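Local coordinates for type IV pilus biogenesis protein PilB (Streptococcus sanguinis, PDB 7B7P) that serves as a bimodular minor pilin of type IV pili with a direct role in adhesion, carrying a metal-binding von Willebrand factor A-like module, at residues 217-225 with 253-264; 280-288 with 375-383. One frame throughout, in Å; residues are numbered along the deposited sequence.

Interaction 1 of 2, residues 217-225 with 253-264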
# COMPACT_ATOMS: atom_id res chain seq x y z
N VAL A 217 -4.55 13.85 -11.06
CA VAL A 217 -5.83 13.87 -11.76
C VAL A 217 -6.83 14.61 -10.89
O VAL A 217 -6.96 14.32 -9.69
CB VAL A 217 -6.33 12.45 -12.09
CG1 VAL A 217 -7.78 12.48 -12.64
CG2 VAL A 217 -5.40 11.74 -13.06
N GLY A 218 -7.56 15.54 -11.49
CA GLY A 218 -8.69 16.16 -10.85
C GLY A 218 -9.97 15.61 -11.46
O GLY A 218 -9.99 15.17 -12.60
N PHE A 219 -11.05 15.63 -10.69
CA PHE A 219 -12.32 15.22 -11.25
C PHE A 219 -13.41 15.98 -10.53
O PHE A 219 -13.32 16.23 -9.32
CB PHE A 219 -12.56 13.70 -11.15
CG PHE A 219 -12.88 13.20 -9.75
CD1 PHE A 219 -14.19 13.16 -9.29
CD2 PHE A 219 -11.85 12.76 -8.90
CE1 PHE A 219 -14.48 12.71 -8.01
CE2 PHE A 219 -12.13 12.30 -7.62
CZ PHE A 219 -13.45 12.27 -7.18
N SER A 220 -14.43 16.33 -11.28
CA SER A 220 -15.67 16.82 -10.70
C SER A 220 -16.79 16.31 -11.58
O SER A 220 -17.10 15.12 -11.57
CB SER A 220 -15.66 18.34 -10.58
OG SER A 220 -15.46 18.95 -11.84
N THR A 221 -17.44 17.22 -12.32
CA THR A 221 -18.41 16.79 -13.32
C THR A 221 -17.78 15.78 -14.28
O THR A 221 -18.41 14.81 -14.69
CB THR A 221 -18.94 18.02 -14.05
OG1 THR A 221 -19.67 18.83 -13.12
CG2 THR A 221 -19.88 17.61 -15.20
N SER A 222 -16.51 15.98 -14.59
CA SER A 222 -15.74 15.02 -15.36
C SER A 222 -14.28 15.24 -14.99
O SER A 222 -13.94 16.17 -14.25
CB SER A 222 -16.04 15.16 -16.85
OG SER A 222 -15.29 16.20 -17.41
N ALA A 223 -13.41 14.38 -15.49
CA ALA A 223 -12.04 14.33 -15.03
C ALA A 223 -11.13 15.16 -15.93
O ALA A 223 -11.44 15.41 -17.10
CB ALA A 223 -11.53 12.88 -14.94
N LYS A 224 -10.00 15.57 -15.38
CA LYS A 224 -8.99 16.36 -16.08
C LYS A 224 -7.61 16.00 -15.52
O LYS A 224 -7.47 15.75 -14.32
CB LYS A 224 -9.26 17.86 -15.94
CG LYS A 224 -8.12 18.75 -16.43
CD LYS A 224 -7.98 20.08 -15.65
CE LYS A 224 -7.22 21.12 -16.50
NZ LYS A 224 -7.04 22.43 -15.82
N TYR A 225 -6.61 15.95 -16.40
CA TYR A 225 -5.24 15.82 -15.95
C TYR A 225 -4.74 17.19 -15.49
O TYR A 225 -4.68 18.13 -16.29
CB TYR A 225 -4.37 15.26 -17.07
CG TYR A 225 -4.54 13.78 -17.33
CD1 TYR A 225 -4.14 12.84 -16.39
CD2 TYR A 225 -5.10 13.33 -18.52
CE1 TYR A 225 -4.30 11.48 -16.63
CE2 TYR A 225 -5.26 11.98 -18.77
CZ TYR A 225 -4.87 11.06 -17.82
OH TYR A 225 -5.05 9.72 -18.07
N ASP A 253 -15.41 23.36 -8.56
CA ASP A 253 -16.55 23.57 -9.46
C ASP A 253 -17.07 22.23 -10.00
O ASP A 253 -16.27 21.34 -10.30
CB ASP A 253 -16.16 24.48 -10.63
CG ASP A 253 -17.35 24.84 -11.50
OD1 ASP A 253 -18.29 25.50 -11.00
OD2 ASP A 253 -17.33 24.46 -12.70
N GLY A 254 -18.38 22.07 -10.12
CA GLY A 254 -18.98 20.86 -10.66
C GLY A 254 -19.51 19.89 -9.61
O GLY A 254 -19.57 20.18 -8.41
N VAL A 255 -19.91 18.71 -10.09
CA VAL A 255 -20.44 17.63 -9.26
C VAL A 255 -19.36 16.56 -9.06
O VAL A 255 -18.17 16.84 -9.20
CB VAL A 255 -21.72 17.05 -9.88
CG1 VAL A 255 -22.88 18.01 -9.67
CG2 VAL A 255 -21.51 16.75 -11.37
N THR A 256 -19.75 15.33 -8.72
CA THR A 256 -18.80 14.32 -8.25
C THR A 256 -18.91 13.07 -9.12
O THR A 256 -19.86 12.30 -8.99
CB THR A 256 -19.04 14.01 -6.77
OG1 THR A 256 -19.03 15.24 -6.02
CG2 THR A 256 -17.97 13.06 -6.20
N ASN A 257 -17.92 12.86 -9.99
CA ASN A 257 -17.90 11.77 -10.97
C ASN A 257 -16.64 10.96 -10.72
O ASN A 257 -15.67 11.03 -11.49
CB ASN A 257 -17.95 12.32 -12.40
CG ASN A 257 -18.15 11.22 -13.47
OD1 ASN A 257 -17.97 10.04 -13.20
ND2 ASN A 257 -18.54 11.64 -14.69
N PRO A 258 -16.60 10.19 -9.63
CA PRO A 258 -15.36 9.47 -9.29
C PRO A 258 -14.97 8.42 -10.33
O PRO A 258 -13.76 8.20 -10.55
CB PRO A 258 -15.70 8.83 -7.93
CG PRO A 258 -17.18 8.68 -7.93
CD PRO A 258 -17.72 9.84 -8.73
N GLY A 259 -15.93 7.78 -10.98
CA GLY A 259 -15.58 6.86 -12.05
C GLY A 259 -14.69 7.48 -13.11
O GLY A 259 -13.68 6.89 -13.52
N ASP A 260 -15.03 8.70 -13.56
CA ASP A 260 -14.20 9.30 -14.61
C ASP A 260 -12.82 9.65 -14.06
O ASP A 260 -11.80 9.44 -14.74
CB ASP A 260 -14.88 10.53 -15.24
CG ASP A 260 -14.34 10.85 -16.65
OD1 ASP A 260 -13.79 9.96 -17.33
OD2 ASP A 260 -14.41 12.02 -17.09
N GLY A 261 -12.75 10.15 -12.82
CA GLY A 261 -11.45 10.42 -12.24
C GLY A 261 -10.61 9.17 -12.17
O GLY A 261 -9.41 9.19 -12.49
N LEU A 262 -11.23 8.05 -11.76
CA LEU A 262 -10.53 6.79 -11.63
C LEU A 262 -10.07 6.28 -12.99
O LEU A 262 -9.00 5.65 -13.10
CB LEU A 262 -11.43 5.76 -10.94
CG LEU A 262 -10.75 4.41 -10.64
CD1 LEU A 262 -9.67 4.56 -9.55
CD2 LEU A 262 -11.77 3.36 -10.24
N ARG A 263 -10.87 6.53 -14.03
CA ARG A 263 -10.48 6.13 -15.38
C ARG A 263 -9.20 6.84 -15.79
O ARG A 263 -8.26 6.20 -16.27
CB ARG A 263 -11.62 6.43 -16.37
CG ARG A 263 -11.26 6.11 -17.83
CD ARG A 263 -12.50 6.13 -18.72
NE ARG A 263 -13.11 7.46 -18.85
CZ ARG A 263 -13.56 7.94 -20.01
NH1 ARG A 263 -13.45 7.20 -21.11
NH2 ARG A 263 -14.11 9.15 -20.08
N TYR A 264 -9.15 8.16 -15.62
CA TYR A 264 -7.93 8.88 -15.97
C TYR A 264 -6.75 8.37 -15.15
O TYR A 264 -5.68 8.10 -15.70
CB TYR A 264 -8.12 10.37 -15.75
CG TYR A 264 -8.85 11.10 -16.87
CD1 TYR A 264 -10.08 10.65 -17.33
CD2 TYR A 264 -8.33 12.27 -17.43
CE1 TYR A 264 -10.77 11.32 -18.32
CE2 TYR A 264 -9.00 12.95 -18.42
CZ TYR A 264 -10.22 12.48 -18.86
OH TYR A 264 -10.92 13.14 -19.85

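Interaction 2 of 2, residues 280-288 with 375-383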
# COMPACT_ATOMS: atom_id res chain seq x y z
N VAL A 280 -4.55 6.99 -5.30
CA VAL A 280 -5.01 7.63 -4.08
C VAL A 280 -6.14 8.54 -4.49
O VAL A 280 -5.92 9.56 -5.14
CB VAL A 280 -3.90 8.42 -3.36
CG1 VAL A 280 -4.48 9.22 -2.20
CG2 VAL A 280 -2.84 7.46 -2.88
N LEU A 281 -7.35 8.15 -4.13
CA LEU A 281 -8.54 8.84 -4.58
C LEU A 281 -9.14 9.56 -3.38
O LEU A 281 -9.40 8.93 -2.36
CB LEU A 281 -9.54 7.86 -5.17
CG LEU A 281 -10.70 8.53 -5.91
CD1 LEU A 281 -11.17 7.64 -7.04
CD2 LEU A 281 -11.83 8.79 -4.95
N LEU A 282 -9.37 10.86 -3.52
CA LEU A 282 -9.94 11.68 -2.46
C LEU A 282 -11.27 12.23 -2.92
O LEU A 282 -11.35 12.83 -3.99
CB LEU A 282 -8.99 12.82 -2.08
CG LEU A 282 -9.50 13.58 -0.86
CD1 LEU A 282 -8.34 13.94 0.10
CD2 LEU A 282 -10.27 14.81 -1.28
N THR A 283 -12.32 12.04 -2.12
CA THR A 283 -13.62 12.59 -2.46
C THR A 283 -14.30 13.12 -1.21
O THR A 283 -14.05 12.63 -0.10
CB THR A 283 -14.51 11.54 -3.19
OG1 THR A 283 -15.76 12.14 -3.57
CG2 THR A 283 -14.78 10.33 -2.34
N ASP A 284 -15.14 14.14 -1.40
CA ASP A 284 -15.81 14.83 -0.30
C ASP A 284 -17.33 14.80 -0.44
O ASP A 284 -18.02 15.59 0.22
CB ASP A 284 -15.33 16.28 -0.22
CG ASP A 284 -16.06 17.22 -1.19
OD1 ASP A 284 -16.42 16.77 -2.30
OD2 ASP A 284 -16.29 18.41 -0.85
N GLY A 285 -17.88 13.93 -1.28
CA GLY A 285 -19.31 14.00 -1.53
C GLY A 285 -19.87 12.70 -2.04
O GLY A 285 -19.15 11.78 -2.45
N ILE A 286 -21.19 12.63 -2.00
CA ILE A 286 -21.88 11.45 -2.53
C ILE A 286 -21.68 11.39 -4.05
O ILE A 286 -21.90 12.40 -4.74
CB ILE A 286 -23.35 11.51 -2.19
CG1 ILE A 286 -23.58 11.72 -0.69
CG2 ILE A 286 -24.05 10.25 -2.73
CD1 ILE A 286 -25.03 12.20 -0.43
N PRO A 287 -21.29 10.24 -4.59
CA PRO A 287 -21.26 10.08 -6.05
C PRO A 287 -22.59 10.45 -6.69
O PRO A 287 -23.65 9.99 -6.27
CB PRO A 287 -20.95 8.59 -6.23
CG PRO A 287 -20.22 8.21 -4.99
CD PRO A 287 -20.87 9.02 -3.89
N ASN A 288 -22.54 11.31 -7.70
CA ASN A 288 -23.79 11.76 -8.30
C ASN A 288 -23.65 12.06 -9.78
O ASN A 288 -24.44 12.84 -10.32
CB ASN A 288 -24.34 13.05 -7.59
CG ASN A 288 -23.38 14.22 -7.70
OD1 ASN A 288 -22.24 14.09 -8.18
ND2 ASN A 288 -23.85 15.39 -7.31
N HIS A 375 -23.06 12.81 6.17
CA HIS A 375 -23.76 12.19 5.06
C HIS A 375 -23.02 12.38 3.74
O HIS A 375 -23.32 11.67 2.78
CB HIS A 375 -25.20 12.72 4.94
CG HIS A 375 -25.30 14.06 4.28
ND1 HIS A 375 -25.44 15.23 5.00
CD2 HIS A 375 -25.27 14.42 2.97
CE1 HIS A 375 -25.48 16.25 4.16
NE2 HIS A 375 -25.39 15.79 2.93
N GLU A 376 -22.06 13.31 3.68
CA GLU A 376 -21.34 13.51 2.43
C GLU A 376 -20.36 12.39 2.16
O GLU A 376 -20.02 12.13 1.01
CB GLU A 376 -20.61 14.86 2.44
CG GLU A 376 -21.52 16.04 2.20
CD GLU A 376 -20.83 17.38 2.48
OE1 GLU A 376 -21.49 18.43 2.29
OE2 GLU A 376 -19.63 17.39 2.87
N ILE A 377 -19.88 11.71 3.19
CA ILE A 377 -18.95 10.63 2.95
C ILE A 377 -19.57 9.29 3.30
O ILE A 377 -18.86 8.30 3.46
CB ILE A 377 -17.62 10.87 3.68
CG1 ILE A 377 -17.88 11.29 5.13
CG2 ILE A 377 -16.80 11.93 2.94
CD1 ILE A 377 -16.84 10.78 6.10
N ALA A 378 -20.91 9.23 3.41
CA ALA A 378 -21.60 7.99 3.76
C ALA A 378 -21.53 6.91 2.67
O ALA A 378 -21.97 5.78 2.91
CB ALA A 378 -23.06 8.28 4.09
N TYR A 379 -20.99 7.20 1.49
CA TYR A 379 -20.81 6.16 0.48
C TYR A 379 -19.34 5.96 0.16
O TYR A 379 -19.01 5.35 -0.86
CB TYR A 379 -21.62 6.49 -0.77
CG TYR A 379 -23.06 6.60 -0.43
CD1 TYR A 379 -23.85 5.46 -0.26
CD2 TYR A 379 -23.63 7.84 -0.19
CE1 TYR A 379 -25.18 5.56 0.09
CE2 TYR A 379 -24.94 7.96 0.18
CZ TYR A 379 -25.71 6.84 0.32
OH TYR A 379 -27.04 7.01 0.66
N GLY A 380 -18.45 6.45 1.02
CA GLY A 380 -17.03 6.25 0.80
C GLY A 380 -16.65 4.78 0.80
O GLY A 380 -16.01 4.29 -0.13
N GLN A 381 -17.09 4.05 1.83
CA GLN A 381 -16.80 2.61 1.90
C GLN A 381 -17.48 1.87 0.76
O GLN A 381 -16.91 0.95 0.17
CB GLN A 381 -17.26 2.05 3.26
CG GLN A 381 -16.94 0.54 3.49
CD GLN A 381 -15.44 0.28 3.66
OE1 GLN A 381 -14.81 0.85 4.53
NE2 GLN A 381 -14.87 -0.57 2.80
N SER A 382 -18.70 2.28 0.42
CA SER A 382 -19.44 1.65 -0.65
C SER A 382 -18.72 1.81 -1.99
O SER A 382 -18.59 0.85 -2.77
CB SER A 382 -20.85 2.25 -0.67
OG SER A 382 -21.76 1.45 -1.37
N LEU A 383 -18.24 3.03 -2.27
CA LEU A 383 -17.46 3.29 -3.47
C LEU A 383 -16.21 2.42 -3.54
O LEU A 383 -15.91 1.80 -4.57
CB LEU A 383 -17.10 4.77 -3.52
CG LEU A 383 -16.21 5.19 -4.68
CD1 LEU A 383 -17.05 4.99 -5.93
CD2 LEU A 383 -15.72 6.67 -4.53

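Interaction 1 of 2, residues 217-225 with 253-264
Y264 carries the largest share of the packing between 217-225 and 253-264. The methyl of A223 sits over one face of its ring as a CH-pi contact, with CB 3.7 Å from the centroid and 16° off the normal. Y225 meets the same ring obliquely, planes at 43°: Y264 CD2 lies over the Y225 face, and Y225 OH donates to Y264 O at 2.9 Å. V217 CG1, turned anti to its own N (chi1 171°), packs on Y264 CB. Further along, the F219 ring takes P258 CA over one face and T256 CG2 at its edge, while F219 CB rests on G261 CA at 3.6 Å; lacking a side chain, G261 lets the strand come this close.

Here the hairpin formed by strands 212-219 and 223-228 lies on helix 258-270 of the von Willebrand A-like domain, the axis of 217-219 passing 7.7 Å from that of 258-264 and nearly antiparallel to it. The turn residues bind the segment leading into the helix. T221 OG1 accepts from V255 N at 3.0 Å, and T221 O receives N257 ND2 at 3.2 Å, a donation within the amide plane of N257. Through OD1 the same amide also caps the helix, accepting from D260 N.

D260 divides its carboxylate. OD2 takes A223 N at 3.0 Å from above the carboxylate plane, whereas OD1 is gripped side-on by R263 NE and NH2, a salt bridge that should fix the group's rotation. R263 NH1 in turn donates to S322 O. At the other end of the contact, T256 N bonds N288 OD1, and the T256 side chain approaches the bound magnesium ion to about 3 Å between nearest atoms.

Interaction 2 of 2, residues 280-288 with 375-383
The metal-ion-dependent adhesion site (MIDAS) lies at the C-terminal end of strand 276-283 in the von Willebrand A-like domain, and the loop leaving that strand, 284-287, packs against 375-383, which runs from a short 3-10 segment into the first turn of helix 380-388. I286 is the chief apolar piece. Its CG2, placed anti to the backbone N (chi1 -53° for CG1), reaches Y379 CD2 at 3.5 Å, and CG1 lies at the edge of the same ring, in its plane. I286 CD1 meets H375 CD2 at 4.1 Å, at the ring edge near its plane, and the two side chains run roughly perpendicular. P287 adds its CD against Y379 CB, 4.1 Å away, so Y379 is touched at both ring and CB.

Deeper in, L383 CD2 makes looser contacts with T283 CG2 at 4.4 Å and with L281 CD2, joining the start of helix 380-388 to the strand.

At the backbone, G285 CA and E376 CA are 4.5 Å apart. E376 CB packs against D284 O at 3.5 Å; at the end of its extended chain, OE2 bonds S371 OG and makes a salt bridge with R191 NH1. D284, a magnesium-binding residue whose side chain lies about 3 Å from the magnesium ion, points its CB away from 375-383; its OD2 bonds S173 OG and pairs with R191 NH1 too. T283 OG1 is bonded to D169 OD2.

No hydrogen bond links the two segments, and I286 N comes near E376 O but is not directed at it well enough to bond. D284 OD2 and E376 OE2 stand 5.1 Å apart, both carboxylates probably negative, and their shared partner R191 would be expected to offset the repulsion beside the metal site, while van der Waals packing joins the segments directly.

Both interactions are partly buried and belong to the same domain and the same central sheet, their centres 13 Å apart. Interaction 1 places helix 258-270 on the hairpin, and the chain then runs from that helix into strand 276-283, which opens interaction 2. The two meet beside the metal site: T256 CG2 packs on T283 OG1 at 3.6 Å, and F219 CE2 approaches L282 O. Their chemistry differs. In 217-225 with 253-264, ring and CH-pi packing is joined by several direct hydrogen bonds over 723 Å² of buried surface; 280-288 with 375-383 buries 446 Å² by apolar contact, its acidic side chains being held by residues elsewhere.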